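Local coordinates for type VI immunity protein Atu4351 (Agrobacterium fabrum, PDB 6ITW) that acts as the immunity protein (Tdi1) of a type VI secretion effector-immunity pair, probably protecting the bacterium from the toxicity of its cognate effector, at residues Glu26-Arg31 and Phe59-Lys64; Asp101-Glu106 and Asp129-Ile134. One frame throughout, in Å; residues are numbered along the deposited sequence. Where two conformers were deposited one is given.

Contact 1 of 2, residues Glu26-Arg31 and Phe59-Lys64; sequences EADIAR and FCNPEK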
ATOM      1  N   GLU A  26       4.320  13.454  17.359  1.00 51.68           N
ATOM      2  CA  GLU A  26       3.365  14.538  17.130  1.00 53.89           C
ATOM      3  C   GLU A  26       3.836  15.480  16.028  1.00 50.31           C
ATOM      4  O   GLU A  26       3.021  15.968  15.235  1.00 44.69           O
ATOM      5  CB  GLU A  26       3.106  15.302  18.426  1.00 54.71           C
ATOM      6  CG  GLU A  26       2.102  14.592  19.314  1.00 54.28           C
ATOM      7  CD  GLU A  26       0.749  14.430  18.637  1.00 56.12           C
ATOM      8  OE1 GLU A  26       0.445  15.205  17.697  1.00 64.05           O
ATOM      9  OE2 GLU A  26      -0.014  13.529  19.040  1.00 54.85           O
ATOM     10  N   ALA A  27       5.145  15.735  15.945  1.00 51.18           N
ATOM     11  CA  ALA A  27       5.646  16.551  14.842  1.00 52.48           C
ATOM     12  C   ALA A  27       5.264  15.934  13.500  1.00 54.91           C
ATOM     13  O   ALA A  27       4.724  16.620  12.621  1.00 56.03           O
ATOM     14  CB  ALA A  27       7.165  16.723  14.957  1.00 43.83           C
ATOM     15  N   ASP A  28       5.504  14.625  13.341  1.00 51.01           N
ATOM     16  CA  ASP A  28       5.093  13.928  12.122  1.00 52.15           C
ATOM     17  C   ASP A  28       3.583  14.037  11.887  1.00 48.28           C
ATOM     18  O   ASP A  28       3.145  14.330  10.769  1.00 49.64           O
ATOM     19  CB  ASP A  28       5.546  12.466  12.186  1.00 50.14           C
ATOM     20  CG  ASP A  28       7.017  12.298  11.822  1.00 51.64           C
ATOM     21  OD1 ASP A  28       7.637  13.301  11.399  1.00 50.69           O
ATOM     22  OD2 ASP A  28       7.558  11.176  11.963  1.00 48.39           O
ATOM     23  N   ILE A  29       2.770  13.829  12.930  1.00 42.99           N
ATOM     24  CA  ILE A  29       1.320  13.925  12.751  1.00 47.97           C
ATOM     25  C   ILE A  29       0.910  15.362  12.432  1.00 53.55           C
ATOM     26  O   ILE A  29      -0.077  15.594  11.715  1.00 54.09           O
ATOM     27  CB  ILE A  29       0.577  13.393  13.996  1.00 46.45           C
ATOM     28  CG1 ILE A  29       0.901  11.919  14.248  1.00 48.22           C
ATOM     29  CG2 ILE A  29      -0.952  13.558  13.863  1.00 44.27           C
ATOM     30  CD1 ILE A  29       0.138  11.340  15.436  1.00 44.49           C
ATOM     31  N   ALA A  30       1.646  16.347  12.957  1.00 52.38           N
ATOM     32  CA  ALA A  30       1.308  17.739  12.677  1.00 54.71           C
ATOM     33  C   ALA A  30       1.510  18.047  11.204  1.00 53.80           C
ATOM     34  O   ALA A  30       0.683  18.721  10.575  1.00 53.08           O
ATOM     35  CB  ALA A  30       2.149  18.672  13.548  1.00 51.25           C
ATOM     36  N   ARG A  31       2.592  17.520  10.634  1.00 49.73           N
ATOM     37  CA  ARG A  31       2.883  17.650   9.213  1.00 51.38           C
ATOM     38  C   ARG A  31       1.707  17.269   8.304  1.00 51.48           C
ATOM     39  O   ARG A  31       1.630  17.759   7.173  1.00 51.16           O
ATOM     40  CB  ARG A  31       4.118  16.797   8.919  1.00 55.59           C
ATOM     41  CG  ARG A  31       4.637  16.852   7.511  1.00 60.49           C
ATOM     42  CD  ARG A  31       5.980  16.126   7.398  1.00 66.00           C
ATOM     43  NE  ARG A  31       7.074  16.827   8.071  1.00 74.12           N
ATOM     44  CZ  ARG A  31       7.661  16.408   9.190  1.00 77.63           C
ATOM     45  NH1 ARG A  31       7.261  15.282   9.762  1.00 69.60           N
ATOM     46  NH2 ARG A  31       8.654  17.109   9.735  1.00 75.08           N
ATOM     47  N   PHE A  59       1.173  -0.976   9.159  1.00 32.48           N
ATOM     48  CA  PHE A  59       1.111   0.464   8.970  1.00 30.60           C
ATOM     49  C   PHE A  59       2.522   1.015   8.966  1.00 35.44           C
ATOM     50  O   PHE A  59       3.442   0.431   9.558  1.00 31.30           O
ATOM     51  CB  PHE A  59       0.302   1.151  10.071  1.00 30.47           C
ATOM     52  CG  PHE A  59      -1.151   0.820  10.055  1.00 29.08           C
ATOM     53  CD1 PHE A  59      -1.637  -0.294  10.753  1.00 28.22           C
ATOM     54  CD2 PHE A  59      -2.048   1.621   9.354  1.00 30.28           C
ATOM     55  CE1 PHE A  59      -3.008  -0.612  10.742  1.00 28.18           C
ATOM     56  CE2 PHE A  59      -3.413   1.310   9.340  1.00 33.83           C
ATOM     57  CZ  PHE A  59      -3.889   0.193  10.045  1.00 31.70           C
ATOM     58  N   CYS A  60       2.687   2.148   8.289  1.00 28.78           N
ATOM     59  CA  CYS A  60       3.995   2.765   8.154  1.00 34.63           C
ATOM     60  C   CYS A  60       3.869   4.269   8.337  1.00 34.33           C
ATOM     61  O   CYS A  60       2.805   4.859   8.127  1.00 29.21           O
ATOM     62  CB  CYS A  60       4.639   2.449   6.787  1.00 29.61           C
ATOM     63  SG  CYS A  60       3.762   3.144   5.329  1.00 36.70           S
ATOM     64  N   ASN A  61       4.980   4.884   8.720  1.00 32.30           N
ATOM     65  CA  ASN A  61       5.056   6.332   8.804  1.00 34.47           C
ATOM     66  C   ASN A  61       5.194   6.927   7.408  1.00 29.75           C
ATOM     67  O   ASN A  61       6.209   6.691   6.749  1.00 39.29           O
ATOM     68  CB  ASN A  61       6.232   6.731   9.699  1.00 35.36           C
ATOM     69  CG  ASN A  61       6.245   8.212  10.028  1.00 42.49           C
ATOM     70  OD1 ASN A  61       5.939   9.062   9.175  1.00 37.06           O
ATOM     71  ND2 ASN A  61       6.588   8.532  11.281  1.00 38.04           N
ATOM     72  N   PRO A  62       4.210   7.706   6.924  1.00 35.02           N
ATOM     73  CA  PRO A  62       4.306   8.263   5.556  1.00 37.38           C
ATOM     74  C   PRO A  62       5.580   9.033   5.311  1.00 36.43           C
ATOM     75  O   PRO A  62       6.097   9.046   4.187  1.00 34.83           O
ATOM     76  CB  PRO A  62       3.094   9.200   5.447  1.00 36.14           C
ATOM     77  CG  PRO A  62       2.250   8.923   6.638  1.00 36.38           C
ATOM     78  CD  PRO A  62       3.084   8.275   7.677  1.00 38.85           C
ATOM     79  N   GLU A  63       6.085   9.704   6.345  1.00 36.84           N
ATOM     80  CA  GLU A  63       7.322  10.452   6.203  1.00 45.04           C
ATOM     81  C   GLU A  63       8.484   9.534   5.823  1.00 44.55           C
ATOM     82  O   GLU A  63       9.325   9.907   5.001  1.00 43.26           O
ATOM     83  CB  GLU A  63       7.606  11.217   7.498  1.00 44.83           C
ATOM     84  CG  GLU A  63       8.702  12.274   7.362  1.00 57.25           C
ATOM     85  CD  GLU A  63       8.315  13.434   6.434  1.00 67.73           C
ATOM     86  OE1 GLU A  63       7.128  13.557   6.031  1.00 63.49           O
ATOM     87  OE2 GLU A  63       9.215  14.235   6.110  1.00 68.07           O
ATOM     88  N   LYS A  64       8.519   8.311   6.371  1.00 35.68           N
ATOM     89  CA  LYS A  64       9.650   7.411   6.145  1.00 41.82           C
ATOM     90  C   LYS A  64       9.632   6.782   4.754  1.00 37.92           C
ATOM     91  O   LYS A  64      10.693   6.385   4.257  1.00 39.37           O
ATOM     92  CB  LYS A  64       9.681   6.326   7.234  1.00 37.60           C
ATOM     93  CG  LYS A  64      10.118   6.905   8.598  1.00 44.55           C
ATOM     94  CD  LYS A  64       9.870   5.983   9.802  1.00 45.93           C
ATOM     95  CE  LYS A  64      10.721   4.718   9.758  1.00 52.66           C
ATOM     96  NZ  LYS A  64      10.814   4.061  11.109  1.00 49.88           N
TER

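Contact 2 of 2, residues Asp101-Glu106 and Asp129-Ile134; sequences DYKTTE and DINLGI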
ATOM      1  N   ASP A 101      -6.455  14.600  -3.218  1.00 42.17           N
ATOM      2  CA  ASP A 101      -7.492  14.989  -4.168  1.00 42.23           C
ATOM      3  C   ASP A 101      -8.449  13.862  -4.509  1.00 45.77           C
ATOM      4  O   ASP A 101      -9.634  14.122  -4.736  1.00 46.16           O
ATOM      5  CB  ASP A 101      -6.850  15.522  -5.464  1.00 42.36           C
ATOM      6  CG  ASP A 101      -5.856  16.647  -5.200  1.00 47.25           C
ATOM      7  OD1 ASP A 101      -6.263  17.687  -4.622  1.00 51.64           O
ATOM      8  OD2 ASP A 101      -4.662  16.490  -5.541  1.00 45.71           O
ATOM      9  N   TYR A 102      -7.980  12.612  -4.546  1.00 48.36           N
ATOM     10  CA  TYR A 102      -8.806  11.514  -5.037  1.00 44.69           C
ATOM     11  C   TYR A 102      -8.927  10.361  -4.044  1.00 43.50           C
ATOM     12  O   TYR A 102      -9.482   9.308  -4.396  1.00 42.81           O
ATOM     13  CB  TYR A 102      -8.263  11.033  -6.389  1.00 45.50           C
ATOM     14  CG  TYR A 102      -8.273  12.126  -7.452  1.00 44.92           C
ATOM     15  CD1 TYR A 102      -9.442  12.456  -8.147  1.00 47.01           C
ATOM     16  CD2 TYR A 102      -7.114  12.844  -7.745  1.00 53.00           C
ATOM     17  CE1 TYR A 102      -9.445  13.478  -9.128  1.00 48.72           C
ATOM     18  CE2 TYR A 102      -7.101  13.864  -8.706  1.00 49.90           C
ATOM     19  CZ  TYR A 102      -8.265  14.175  -9.396  1.00 51.63           C
ATOM     20  OH  TYR A 102      -8.222  15.180 -10.348  1.00 56.50           O
ATOM     21  N   LYS A 103      -8.472  10.554  -2.797  1.00 43.91           N
ATOM     22  CA  LYS A 103      -8.611   9.609  -1.683  1.00 43.76           C
ATOM     23  C   LYS A 103      -7.784   8.333  -1.854  1.00 39.96           C
ATOM     24  O   LYS A 103      -6.644   8.367  -2.329  1.00 42.26           O
ATOM     25  CB  LYS A 103     -10.076   9.197  -1.445  1.00 43.66           C
ATOM     26  CG  LYS A 103     -11.182  10.178  -1.820  1.00 49.80           C
ATOM     27  CD  LYS A 103     -11.160  11.470  -1.049  1.00 55.63           C
ATOM     28  CE  LYS A 103     -12.513  12.186  -1.178  1.00 62.59           C
ATOM     29  NZ  LYS A 103     -12.369  13.659  -1.015  1.00 67.01           N
ATOM     30  N   THR A 104      -8.378   7.200  -1.479  1.00 37.77           N
ATOM     31  CA  THR A 104      -7.652   5.948  -1.314  1.00 40.12           C
ATOM     32  C   THR A 104      -6.988   5.517  -2.617  1.00 43.82           C
ATOM     33  O   THR A 104      -7.629   5.448  -3.673  1.00 43.87           O
ATOM     34  CB  THR A 104      -8.611   4.857  -0.823  1.00 42.15           C
ATOM     35  OG1 THR A 104      -9.049   5.163   0.506  1.00 46.73           O
ATOM     36  CG2 THR A 104      -7.931   3.514  -0.802  1.00 41.28           C
ATOM     37  N   THR A 105      -5.702   5.213  -2.526  1.00 33.19           N
ATOM     38  CA  THR A 105      -4.874   4.836  -3.662  1.00 37.39           C
ATOM     39  C   THR A 105      -4.118   3.563  -3.300  1.00 40.08           C
ATOM     40  O   THR A 105      -3.750   3.375  -2.134  1.00 38.46           O
ATOM     41  CB  THR A 105      -3.883   5.979  -4.006  1.00 41.79           C
ATOM     42  OG1 THR A 105      -4.607   7.204  -4.233  1.00 38.31           O
ATOM     43  CG2 THR A 105      -3.038   5.643  -5.237  1.00 35.60           C
ATOM     44  N   GLU A 106      -3.902   2.679  -4.274  1.00 37.77           N
ATOM     45  CA  GLU A 106      -3.112   1.468  -4.070  0.59 36.78           C
ATOM     46  C   GLU A 106      -1.944   1.470  -5.050  1.00 36.95           C
ATOM     47  O   GLU A 106      -2.136   1.681  -6.252  1.00 39.98           O
ATOM     48  CB  GLU A 106      -3.962   0.192  -4.235  0.59 37.32           C
ATOM     49  CG  GLU A 106      -5.163   0.052  -3.252  0.59 41.66           C
ATOM     50  CD  GLU A 106      -5.961  -1.264  -3.429  0.59 43.18           C
ATOM     51  OE1 GLU A 106      -5.434  -2.211  -4.051  0.59 46.83           O
ATOM     52  OE2 GLU A 106      -7.118  -1.352  -2.947  0.59 42.24           O
ATOM     53  N   ASP A 129     -13.150  10.797   5.568  1.00 51.68           N
ATOM     54  CA  ASP A 129     -12.976   9.980   6.768  1.00 48.22           C
ATOM     55  C   ASP A 129     -13.533   8.571   6.581  1.00 49.22           C
ATOM     56  O   ASP A 129     -12.870   7.575   6.901  1.00 48.04           O
ATOM     57  CB  ASP A 129     -13.646  10.658   7.961  1.00 45.54           C
ATOM     58  CG  ASP A 129     -12.919  11.888   8.396  1.00 46.45           C
ATOM     59  OD1 ASP A 129     -13.181  12.961   7.821  1.00 51.16           O
ATOM     60  OD2 ASP A 129     -12.049  11.782   9.285  1.00 49.99           O
ATOM     61  N   ILE A 130     -14.749   8.475   6.049  1.00 48.74           N
ATOM     62  CA  ILE A 130     -15.383   7.182   5.804  1.00 50.12           C
ATOM     63  C   ILE A 130     -14.617   6.389   4.746  1.00 45.97           C
ATOM     64  O   ILE A 130     -14.460   5.170   4.861  1.00 45.70           O
ATOM     65  CB  ILE A 130     -16.849   7.419   5.394  1.00 49.90           C
ATOM     66  CG1 ILE A 130     -17.645   7.966   6.582  1.00 52.10           C
ATOM     67  CG2 ILE A 130     -17.484   6.162   4.816  1.00 45.05           C
ATOM     68  CD1 ILE A 130     -18.967   8.627   6.175  1.00 53.22           C
ATOM     69  N   ASN A 131     -14.143   7.072   3.699  1.00 45.82           N
ATOM     70  CA  ASN A 131     -13.415   6.420   2.611  1.00 46.29           C
ATOM     71  C   ASN A 131     -12.148   5.749   3.127  1.00 44.45           C
ATOM     72  O   ASN A 131     -11.880   4.581   2.826  1.00 43.04           O
ATOM     73  CB  ASN A 131     -13.068   7.452   1.524  1.00 43.10           C
ATOM     74  CG  ASN A 131     -12.348   6.829   0.316  1.00 45.37           C
ATOM     75  OD1 ASN A 131     -11.115   6.808   0.249  1.00 49.04           O
ATOM     76  ND2 ASN A 131     -13.120   6.335  -0.641  1.00 49.92           N
ATOM     77  N   LEU A 132     -11.343   6.484   3.897  1.00 42.23           N
ATOM     78  CA  LEU A 132     -10.155   5.879   4.481  1.00 42.44           C
ATOM     79  C   LEU A 132     -10.535   4.785   5.464  1.00 42.98           C
ATOM     80  O   LEU A 132      -9.847   3.764   5.557  1.00 42.99           O
ATOM     81  CB  LEU A 132      -9.297   6.943   5.158  1.00 39.97           C
ATOM     82  CG  LEU A 132      -7.912   6.487   5.624  1.00 42.61           C
ATOM     83  CD1 LEU A 132      -7.263   5.472   4.650  1.00 35.97           C
ATOM     84  CD2 LEU A 132      -7.024   7.705   5.801  1.00 33.91           C
ATOM     85  N   GLY A 133     -11.634   4.980   6.202  1.00 42.47           N
ATOM     86  CA  GLY A 133     -12.073   3.961   7.142  1.00 38.13           C
ATOM     87  C   GLY A 133     -12.477   2.675   6.451  1.00 41.20           C
ATOM     88  O   GLY A 133     -12.206   1.575   6.942  1.00 40.71           O
ATOM     89  N   ILE A 134     -13.118   2.791   5.293  1.00 41.74           N
ATOM     90  CA  ILE A 134     -13.461   1.593   4.543  1.00 44.46           C
ATOM     91  C   ILE A 134     -12.195   0.890   4.069  1.00 43.36           C
ATOM     92  O   ILE A 134     -12.072  -0.338   4.183  1.00 40.76           O
ATOM     93  CB  ILE A 134     -14.407   1.947   3.380  1.00 46.24           C
ATOM     94  CG1 ILE A 134     -15.790   2.306   3.943  1.00 44.26           C
ATOM     95  CG2 ILE A 134     -14.488   0.785   2.372  1.00 40.28           C
ATOM     96  CD1 ILE A 134     -16.710   2.959   2.953  1.00 41.83           C
TER

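Contact 1 of 2, residues Glu26-Arg31 and Phe59-Lys64
Within the GAD-like domain, D28 and R31 of helix 26-31 meet N61 and E63 of the loop that joins strand 57-59 to helix 66-73. The loop folds here into an Asx turn. N61 OD1 accepts from the backbone N of E63, 2.9 Å away. This bond leaves the amide nitrogen facing the helix. N61 ND2 donates to D28 OD2 at 2.9 Å, with an N-H...O angle of 152°. The oxygen is met on its anti side, clearly out of the carboxylate plane, and the amide and carboxylate planes stand perpendicular. D28 turns its CG beside its own backbone N (chi1 -80°), which brings OD2 over to the loop. Its other oxygen, OD1, goes to R31 one turn on: R31 NH1 lies 2.6 Å from D28 OD1, in a salt bridge whose hydrogen bond is weak in angle. R31 CG is anti to the backbone N, and the chain bends at chi3, which folds the guanidinium back to D28. E63 OE2 stands over one face of that guanidinium, offset to the rim, while E63 OE1 lies 3.1 Å from R31 CD. The two planes are 30° apart. R31 NE and E63 OE1 are 3.9 Å apart, a long ion pair. This oxygen lies well off the guanidinium plane, which leaves an electrostatic attraction without a directed bond. E63 OE2 has a second cation in K66, and E63 OE1 a weak bond with Y32. N61 is buried, with M24 and L49 against its side chain. Its amide is tied at both ends, which fixes its rotation. A directed amide-carboxylate bond is thus joined by a looser ionic contact. R31 meets D28 at its edge and E63 over a face, and probably eases the repulsion of D28 OD1 and E63 OE1, 5.4 Å apart.

Contact 2 of 2, residues Asp101-Glu106 and Asp129-Ile134
N131 reaches from helix 128-137 onto the start of strand 103-108, in a helix-on-sheet packing. The short axes pass 7.9 Å apart at 29°, running roughly the same way. N131 carries the contact with one atom, OD1. Its CG is anti to the backbone N (chi1 -178°), which carries the amide out from the helix to the strand. There T104 grips OD1 with two donors that come from opposite faces of the amide plane. The hydroxyl T104 OG1 donates to N131 OD1 at 2.7 Å, from well above the carbonyl plane. The backbone T104 N donates at 3.3 Å to N131 OD1, tilted less from the plane. OG1 sits beside the backbone N of its own residue, and this lets both donors close on one acceptor. K103 crosses the amide at a slant. Its CB and CG pass the carbonyl end, while the chain leads away to NZ, which bonds S128 OG. W98 of the adjacent strand 94-99 touches both K103 and N131. L132 approaches T104 OG1 mainly with its CA. Closest of the carbon approaches is K103 CB, 3.1 Å from N131 OD1.

Contact 1 closes along the chain before contact 2 opens. Their centres lie about 17 Å apart and their nearest atoms about 7 Å, so they do not touch. The mixed sheet relates them. Segment 59-64 leaves strand 57-59, and segment 101-106 enters strand 103-108; strands 84-90 and 94-99 lie between these two in the sheet. Each contact sets a helix against this frame: helix 26-31 through a loop, helix 128-137 directly on a strand. Both use an asparagine side chain, but contact 1 adds a charge network, whereas the hydrogen bonds across contact 2 join neutral groups.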